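Local atomic coordinates of glutaminase 1 (Escherichia coli, PDB entry 1U60), a protein that catalyses the hydrolysis of L-glutamine to L-glutamate and ammonium as a homotetrameric member of the glutaminase family. Residues 144-149 and 223-228; 40-45 and 200-205. All coordinates share one frame; numbering follows the deposited sequence.

Contact 1: residues 144-149 and 223-228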
ATOM      1  N   GLN A 144     -21.040  11.356 -11.705  1.00  7.01           N
ATOM      2  CA  GLN A 144     -21.774  10.947 -12.882  1.00  8.50           C
ATOM      3  C   GLN A 144     -20.863  10.648 -14.076  1.00  8.35           C
ATOM      4  O   GLN A 144     -21.077   9.662 -14.811  1.00  8.55           O
ATOM      5  CB  GLN A 144     -22.833  12.004 -13.246  1.00  8.61           C
ATOM      6  CG  GLN A 144     -23.921  12.192 -12.165  1.00 11.18           C
ATOM      7  CD  GLN A 144     -24.799  13.423 -12.383  1.00 12.31           C
ATOM      8  OE1 GLN A 144     -24.407  14.382 -13.086  1.00 15.39           O
ATOM      9  NE2 GLN A 144     -25.968  13.442 -11.707  1.00 12.17           N
ATOM     10  N   GLN A 145     -19.808  11.442 -14.250  1.00  8.51           N
ATOM     11  CA  GLN A 145     -18.859  11.205 -15.317  1.00  9.28           C
ATOM     12  C   GLN A 145     -18.095   9.902 -15.145  1.00  8.72           C
ATOM     13  O   GLN A 145     -17.844   9.217 -16.112  1.00  8.05           O
ATOM     14  CB  GLN A 145     -17.855  12.338 -15.393  1.00 10.66           C
ATOM     15  CG  GLN A 145     -18.393  13.625 -15.909  1.00 13.08           C
ATOM     16  CD  GLN A 145     -17.293  14.714 -15.925  1.00 20.75           C
ATOM     17  OE1 GLN A 145     -16.772  15.117 -14.857  1.00 25.14           O
ATOM     18  NE2 GLN A 145     -16.971  15.207 -17.114  1.00 23.02           N
ATOM     19  N   LEU A 146     -17.729   9.600 -13.913  1.00  8.70           N
ATOM     20  CA  LEU A 146     -16.916   8.391 -13.624  1.00  8.66           C
ATOM     21  C   LEU A 146     -17.730   7.102 -13.586  1.00  9.55           C
ATOM     22  O   LEU A 146     -17.245   6.100 -14.037  1.00  8.52           O
ATOM     23  CB  LEU A 146     -16.229   8.565 -12.290  1.00  8.45           C
ATOM     24  CG  LEU A 146     -15.153   9.629 -12.258  1.00  8.26           C
ATOM     25  CD1 LEU A 146     -14.833   9.901 -10.812  1.00 10.48           C
ATOM     26  CD2 LEU A 146     -13.933   9.187 -12.973  1.00 10.71           C
ATOM     27  N   ALA A 147     -18.963   7.149 -13.058  1.00 10.05           N
ATOM     28  CA  ALA A 147     -19.759   5.952 -12.768  1.00  9.38           C
ATOM     29  C   ALA A 147     -21.071   5.824 -13.543  1.00 10.34           C
ATOM     30  O   ALA A 147     -21.608   4.724 -13.698  1.00 12.41           O
ATOM     31  CB  ALA A 147     -20.053   5.874 -11.270  1.00  9.84           C
ATOM     32  N   GLY A 148     -21.615   6.956 -13.994  1.00 11.19           N
ATOM     33  CA  GLY A 148     -22.831   6.923 -14.783  1.00 11.59           C
ATOM     34  C   GLY A 148     -23.767   8.063 -14.492  1.00 12.42           C
ATOM     35  O   GLY A 148     -23.857   8.548 -13.370  1.00 11.23           O
ATOM     36  N   GLU A 149     -24.504   8.476 -15.527  1.00 13.67           N
ATOM     37  CA  GLU A 149     -25.315   9.673 -15.433  1.00 15.65           C
ATOM     38  C   GLU A 149     -26.482   9.518 -14.465  1.00 14.72           C
ATOM     39  O   GLU A 149     -27.035  10.536 -14.032  1.00 15.23           O
ATOM     40  CB  GLU A 149     -25.859  10.121 -16.813  1.00 16.65           C
ATOM     41  CG  GLU A 149     -26.691   9.074 -17.536  1.00 22.31           C
ATOM     42  CD  GLU A 149     -27.277   9.557 -18.866  1.00 31.19           C
ATOM     43  OE1 GLU A 149     -27.127  10.756 -19.196  1.00 35.81           O
ATOM     44  OE2 GLU A 149     -27.880   8.711 -19.582  1.00 34.47           O
ATOM     45  N   LYS A 223     -15.504   8.792 -23.095  1.00 11.23           N
ATOM     46  CA  LYS A 223     -15.185  10.173 -22.725  1.00 12.42           C
ATOM     47  C   LYS A 223     -14.018  10.192 -21.753  1.00 11.48           C
ATOM     48  O   LYS A 223     -14.046   9.468 -20.740  1.00  9.05           O
ATOM     49  CB  LYS A 223     -16.363  10.841 -22.050  1.00 14.73           C
ATOM     50  CG  LYS A 223     -16.191  12.362 -21.816  1.00 19.49           C
ATOM     51  CD  LYS A 223     -17.556  13.076 -21.767  1.00 27.47           C
ATOM     52  CE  LYS A 223     -17.368  14.574 -21.884  1.00 28.87           C
ATOM     53  NZ  LYS A 223     -18.244  15.351 -20.949  1.00 31.40           N
ATOM     54  N   ARG A 224     -13.019  11.031 -22.036  1.00 10.02           N
ATOM     55  CA  ARG A 224     -11.927  11.224 -21.095  1.00  9.74           C
ATOM     56  C   ARG A 224     -12.386  12.125 -19.979  1.00  9.51           C
ATOM     57  O   ARG A 224     -12.749  13.266 -20.224  1.00 12.41           O
ATOM     58  CB  ARG A 224     -10.656  11.817 -21.724  1.00  8.97           C
ATOM     59  CG  ARG A 224      -9.593  12.031 -20.631  1.00  8.93           C
ATOM     60  CD  ARG A 224      -8.193  12.317 -21.095  1.00 10.97           C
ATOM     61  NE  ARG A 224      -7.657  11.230 -21.862  1.00 10.78           N
ATOM     62  CZ  ARG A 224      -7.143  10.144 -21.336  1.00  9.54           C
ATOM     63  NH1 ARG A 224      -7.126   9.958 -20.010  1.00 10.27           N
ATOM     64  NH2 ARG A 224      -6.691   9.184 -22.105  1.00 14.38           N
ATOM     65  N   VAL A 225     -12.417  11.600 -18.756  1.00  8.08           N
ATOM     66  CA  VAL A 225     -12.843  12.323 -17.562  1.00  9.57           C
ATOM     67  C   VAL A 225     -11.628  12.798 -16.777  1.00  9.76           C
ATOM     68  O   VAL A 225     -11.656  13.860 -16.226  1.00 11.41           O
ATOM     69  CB  VAL A 225     -13.684  11.399 -16.645  1.00  9.15           C
ATOM     70  CG1 VAL A 225     -14.152  12.082 -15.383  1.00  9.19           C
ATOM     71  CG2 VAL A 225     -14.816  10.844 -17.377  1.00 12.65           C
ATOM     72  N   LEU A 226     -10.594  11.960 -16.659  1.00  8.60           N
ATOM     73  CA  LEU A 226      -9.390  12.303 -15.923  1.00  8.56           C
ATOM     74  C   LEU A 226      -8.135  12.272 -16.808  1.00  9.30           C
ATOM     75  O   LEU A 226      -8.087  11.507 -17.750  1.00 10.01           O
ATOM     76  CB  LEU A 226      -9.188  11.298 -14.790  1.00  9.31           C
ATOM     77  CG  LEU A 226     -10.404  11.014 -13.910  1.00  7.87           C
ATOM     78  CD1 LEU A 226     -10.041   9.901 -12.890  1.00 10.32           C
ATOM     79  CD2 LEU A 226     -10.905  12.285 -13.178  1.00 12.75           C
ATOM     80  N   GLN A 227      -7.097  13.006 -16.425  1.00 10.54           N
ATOM     81  CA  GLN A 227      -5.828  12.882 -17.086  1.00 10.35           C
ATOM     82  C   GLN A 227      -5.222  11.559 -16.705  1.00 10.92           C
ATOM     83  O   GLN A 227      -5.222  11.218 -15.529  1.00 10.04           O
ATOM     84  CB  GLN A 227      -4.876  13.989 -16.673  1.00 11.76           C
ATOM     85  CG  GLN A 227      -5.358  15.358 -17.079  1.00 16.11           C
ATOM     86  CD  GLN A 227      -4.594  16.449 -16.348  1.00 21.86           C
ATOM     87  OE1 GLN A 227      -5.137  17.109 -15.436  1.00 28.30           O
ATOM     88  NE2 GLN A 227      -3.332  16.593 -16.697  1.00 22.46           N
ATOM     89  N   ALA A 228      -4.691  10.844 -17.678  1.00 10.84           N
ATOM     90  CA  ALA A 228      -4.045   9.569 -17.420  1.00 11.99           C
ATOM     91  C   ALA A 228      -3.000   9.635 -16.301  1.00 11.61           C
ATOM     92  O   ALA A 228      -2.889   8.701 -15.479  1.00 12.25           O
ATOM     93  CB  ALA A 228      -3.435   9.035 -18.707  1.00 12.02           C
TER

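Contact 2: residues 40-45 and 200-205. With EDO (1,2-ethanediol), chain I.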
ATOM      1  N   LEU A  40     -29.510  -9.034  -0.522  1.00 11.35           N
ATOM      2  CA  LEU A  40     -29.125  -8.523  -1.836  1.00 10.43           C
ATOM      3  C   LEU A  40     -27.640  -8.706  -2.029  1.00 10.46           C
ATOM      4  O   LEU A  40     -26.864  -8.436  -1.106  1.00 10.12           O
ATOM      5  CB  LEU A  40     -29.478  -7.069  -1.958  1.00 10.75           C
ATOM      6  CG  LEU A  40     -30.944  -6.698  -1.888  1.00 11.17           C
ATOM      7  CD1 LEU A  40     -31.147  -5.178  -1.739  1.00 14.30           C
ATOM      8  CD2 LEU A  40     -31.662  -7.254  -3.117  1.00 13.59           C
ATOM      9  N   ALA A  41     -27.261  -9.084  -3.249  1.00  9.84           N
ATOM     10  CA  ALA A  41     -25.874  -9.358  -3.559  1.00  9.80           C
ATOM     11  C   ALA A  41     -25.634  -9.325  -5.061  1.00  9.65           C
ATOM     12  O   ALA A  41     -26.458  -9.858  -5.828  1.00  9.27           O
ATOM     13  CB  ALA A  41     -25.515 -10.709  -3.037  1.00 10.03           C
ATOM     14  N   ALA A  42     -24.516  -8.709  -5.495  1.00  7.44           N
ATOM     15  CA  ALA A  42     -24.189  -8.537  -6.900  1.00  7.80           C
ATOM     16  C   ALA A  42     -22.702  -8.454  -7.077  1.00  8.23           C
ATOM     17  O   ALA A  42     -21.972  -8.065  -6.142  1.00  7.98           O
ATOM     18  CB  ALA A  42     -24.868  -7.321  -7.477  1.00  9.10           C
ATOM     19  N   VAL A  43     -22.271  -8.842  -8.260  1.00  8.88           N
ATOM     20  CA  VAL A  43     -20.893  -8.670  -8.666  1.00  8.72           C
ATOM     21  C   VAL A  43     -20.862  -8.362 -10.164  1.00  9.68           C
ATOM     22  O   VAL A  43     -21.703  -8.836 -10.960  1.00  9.22           O
ATOM     23  CB  VAL A  43     -20.036  -9.881  -8.301  1.00 10.44           C
ATOM     24  CG1 VAL A  43     -20.634 -11.171  -8.868  1.00 11.38           C
ATOM     25  CG2 VAL A  43     -18.629  -9.688  -8.741  1.00  8.66           C
ATOM     26  N   ALA A  44     -19.923  -7.515 -10.563  1.00  9.03           N
ATOM     27  CA  ALA A  44     -19.823  -7.096 -11.966  1.00  8.39           C
ATOM     28  C   ALA A  44     -18.395  -6.784 -12.380  1.00  9.08           C
ATOM     29  O   ALA A  44     -17.602  -6.332 -11.591  1.00  8.30           O
ATOM     30  CB  ALA A  44     -20.693  -5.841 -12.255  1.00  7.87           C
ATOM     31  N   ILE A  45     -18.144  -6.940 -13.689  1.00  9.58           N
ATOM     32  CA  ILE A  45     -16.968  -6.461 -14.372  1.00  9.25           C
ATOM     33  C   ILE A  45     -17.406  -5.462 -15.454  1.00  9.66           C
ATOM     34  O   ILE A  45     -18.374  -5.671 -16.179  1.00 10.63           O
ATOM     35  CB  ILE A  45     -16.276  -7.622 -15.097  1.00  9.36           C
ATOM     36  CG1 ILE A  45     -15.669  -8.626 -14.128  1.00  9.78           C
ATOM     37  CG2 ILE A  45     -15.251  -7.117 -16.095  1.00  9.57           C
ATOM     38  CD1 ILE A  45     -15.253  -9.960 -14.755  1.00 10.41           C
ATOM     39  N   LEU A 200     -25.828   4.398  -6.325  1.00  8.06           N
ATOM     40  CA  LEU A 200     -25.405   3.765  -7.563  1.00  9.01           C
ATOM     41  C   LEU A 200     -25.530   2.251  -7.478  1.00  8.53           C
ATOM     42  O   LEU A 200     -25.605   1.694  -6.377  1.00  9.38           O
ATOM     43  CB  LEU A 200     -23.972   4.165  -7.907  1.00  8.83           C
ATOM     44  CG  LEU A 200     -22.838   3.390  -7.239  1.00  9.57           C
ATOM     45  CD1 LEU A 200     -21.527   3.887  -7.860  1.00 11.34           C
ATOM     46  CD2 LEU A 200     -22.866   3.466  -5.658  1.00  8.72           C
ATOM     47  N   ASN A 201     -25.550   1.563  -8.628  1.00  8.02           N
ATOM     48  CA  ASN A 201     -25.628   0.124  -8.624  1.00  8.59           C
ATOM     49  C   ASN A 201     -24.269  -0.509  -8.868  1.00  7.60           C
ATOM     50  O   ASN A 201     -23.250   0.188  -9.023  1.00  8.46           O
ATOM     51  CB  ASN A 201     -26.676  -0.428  -9.582  1.00  8.37           C
ATOM     52  CG  ASN A 201     -26.435  -0.085 -10.982  1.00  9.36           C
ATOM     53  OD1 ASN A 201     -25.286  -0.067 -11.463  1.00  8.86           O
ATOM     54  ND2 ASN A 201     -27.544   0.194 -11.721  1.00  9.18           N
ATOM     55  N   THR A 202     -24.238  -1.811  -8.889  1.00  7.51           N
ATOM     56  CA  THR A 202     -22.952  -2.501  -8.940  1.00  7.52           C
ATOM     57  C   THR A 202     -22.260  -2.283 -10.293  1.00  8.12           C
ATOM     58  O   THR A 202     -21.022  -2.249 -10.360  1.00  8.81           O
ATOM     59  CB  THR A 202     -23.144  -3.957  -8.632  1.00  7.41           C
ATOM     60  OG1 THR A 202     -23.627  -4.080  -7.278  1.00  8.17           O
ATOM     61  CG2 THR A 202     -21.818  -4.751  -8.627  1.00  9.29           C
ATOM     62  N   ILE A 203     -23.050  -2.200 -11.367  1.00  8.47           N
ATOM     63  CA  ILE A 203     -22.481  -1.913 -12.679  1.00  8.95           C
ATOM     64  C   ILE A 203     -21.870  -0.525 -12.702  1.00  7.32           C
ATOM     65  O   ILE A 203     -20.817  -0.323 -13.292  1.00  8.17           O
ATOM     66  CB  ILE A 203     -23.511  -2.207 -13.779  1.00  9.52           C
ATOM     67  CG1 ILE A 203     -23.607  -3.746 -13.923  1.00 10.73           C
ATOM     68  CG2 ILE A 203     -23.073  -1.658 -15.117  1.00 11.26           C
ATOM     69  CD1 ILE A 203     -24.742  -4.219 -14.718  1.00 11.61           C
ATOM     70  N   GLU A 204     -22.571   0.446 -12.116  1.00  8.14           N
ATOM     71  CA  GLU A 204     -22.063   1.804 -12.016  1.00  7.44           C
ATOM     72  C   GLU A 204     -20.787   1.875 -11.199  1.00  7.23           C
ATOM     73  O   GLU A 204     -19.839   2.544 -11.587  1.00  7.73           O
ATOM     74  CB  GLU A 204     -23.147   2.706 -11.460  1.00  8.50           C
ATOM     75  CG  GLU A 204     -24.227   2.893 -12.530  1.00  6.54           C
ATOM     76  CD  GLU A 204     -25.554   3.474 -12.018  1.00 10.24           C
ATOM     77  OE1 GLU A 204     -25.822   3.482 -10.776  1.00 10.46           O
ATOM     78  OE2 GLU A 204     -26.354   3.868 -12.920  1.00 11.55           O
ATOM     79  N   LEU A 205     -20.737   1.119 -10.101  1.00  7.51           N
ATOM     80  CA  LEU A 205     -19.498   1.045  -9.312  1.00  7.61           C
ATOM     81  C   LEU A 205     -18.350   0.458 -10.101  1.00  7.35           C
ATOM     82  O   LEU A 205     -17.238   0.992 -10.075  1.00  7.02           O
ATOM     83  CB  LEU A 205     -19.735   0.312  -8.014  1.00  7.89           C
ATOM     84  CG  LEU A 205     -18.572   0.153  -7.041  1.00  8.51           C
ATOM     85  CD1 LEU A 205     -18.005   1.551  -6.727  1.00 10.38           C
ATOM     86  CD2 LEU A 205     -18.962  -0.543  -5.754  1.00  8.76           C
TER
HETATM   87  C1  EDO I1217     -27.655  -1.620 -15.508  1.00 25.95           C
HETATM   88  O1  EDO I1217     -28.157  -2.276 -14.307  1.00 19.39           O
HETATM   89  C2  EDO I1217     -26.754  -0.429 -15.186  1.00 25.93           C
HETATM   90  O2  EDO I1217     -27.432   0.743 -14.692  1.00 23.35           O

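Contact 1: residues 144-149 and 223-228
Val225 sets both its methyl groups against the last turn of helix 132-147. Its CG1 lies 3.7 Å from CB of Gln145 and reaches CD2 of Leu146 at 3.8 Å, while Val225 CG2 stays over Gln145, near its CB and 3.7 Å from its backbone O. A branched side chain suits this place, and with Val225 CG1 anti to the backbone N (chi1 180°), that methyl is the one shared by Gln145 and Leu146. Further in, Leu146 CD2 meets CD1 of Leu226 at 4.0 Å, the two leucines crossing at about a right angle. Both leucines also pack on helices 68-80 and 202-213, in the hydrophobic interior. Strand 223-224 pairs antiparallel with strand 217-218 in a two-stranded hairpin whose outgoing end carries Val225 and Leu226. Toward the outside, the extended Gln145 brings NE2 to 4.0 Å from NZ of Lys223, a loose approach between two long polar chains, which suit the solvent-facing side. Val225 is positioned by backbone hydrogen bonds of Val225 and Leu226 with Gly216, and by Arg224, whose NH1 donates to Leu226 O at 2.9 Å, in the guanidinium plane, and also bonds to Gly215 O. Gln145 O also accepts from Asn218 ND2.

Contact 2: residues 40-45 and 200-205
Thr202 holds OG1 beside its backbone N (chi1 -64°), opposite the carbonyl carbon, which puts CG2 on the side away from N, and this splits its two branches between Ala42 and Ala44. The hydroxyl OG1 lies 3.5 Å from CB of Ala42, while CG2 reaches CB of Ala44 at 4.0 Å and also comes near CA of Val43. Ile203 places CG1 beside its own backbone N (chi1 -75°), and that atom meets Ala44 CB at 4.0 Å. Here the first turn of helix 202-213 packs on one face of strand 42-47 in the five-stranded antiparallel sheet. Alanines suit this face because their short side chains let the helix backbone come close, with 5.9 Å between CA of Ala44 and CA of Ile203. Val43 faces the other way, onto helices 4-18 and 290-303, which cover the far side of the sheet. Asn201 is the N-cap and forms a capping box with Glu204: Glu204 N donates to Asn201 OD1 at 2.8 Å, and Asn201 N donates to Glu204 OE1, which also forms a salt bridge with Arg61. The amide's other end, ND2, gives a nearly straight bond (174°) to O2 of an ethanediol, probably from the crystallisation liquor, which is also hydrogen-bonded to Asp59.

Overall arrangement
After helix 4-18 and the short helix 31-34, the chain forms strand 42-47 in the five-stranded sheet, then, by way of strands 52-56 and 62-63 and several helices, reaches the end of helix 132-147. At 200-205 it returns to the strand and closes the loop of contact 2, with 154 residues between the segments. Helix 202-213 follows, and at 223-228 the chain comes back to 144-149, closing the 73-residue loop of contact 1. The two loops therefore cross rather than nest. Contact 2 ties the sheet to helix 202-213, and contact 1 joins helix 132-147 to strand 223-224 and the loop after it. Their centres lie about 18 Å apart, yet Ala147 CB packs 3.4 Å from Glu204 O.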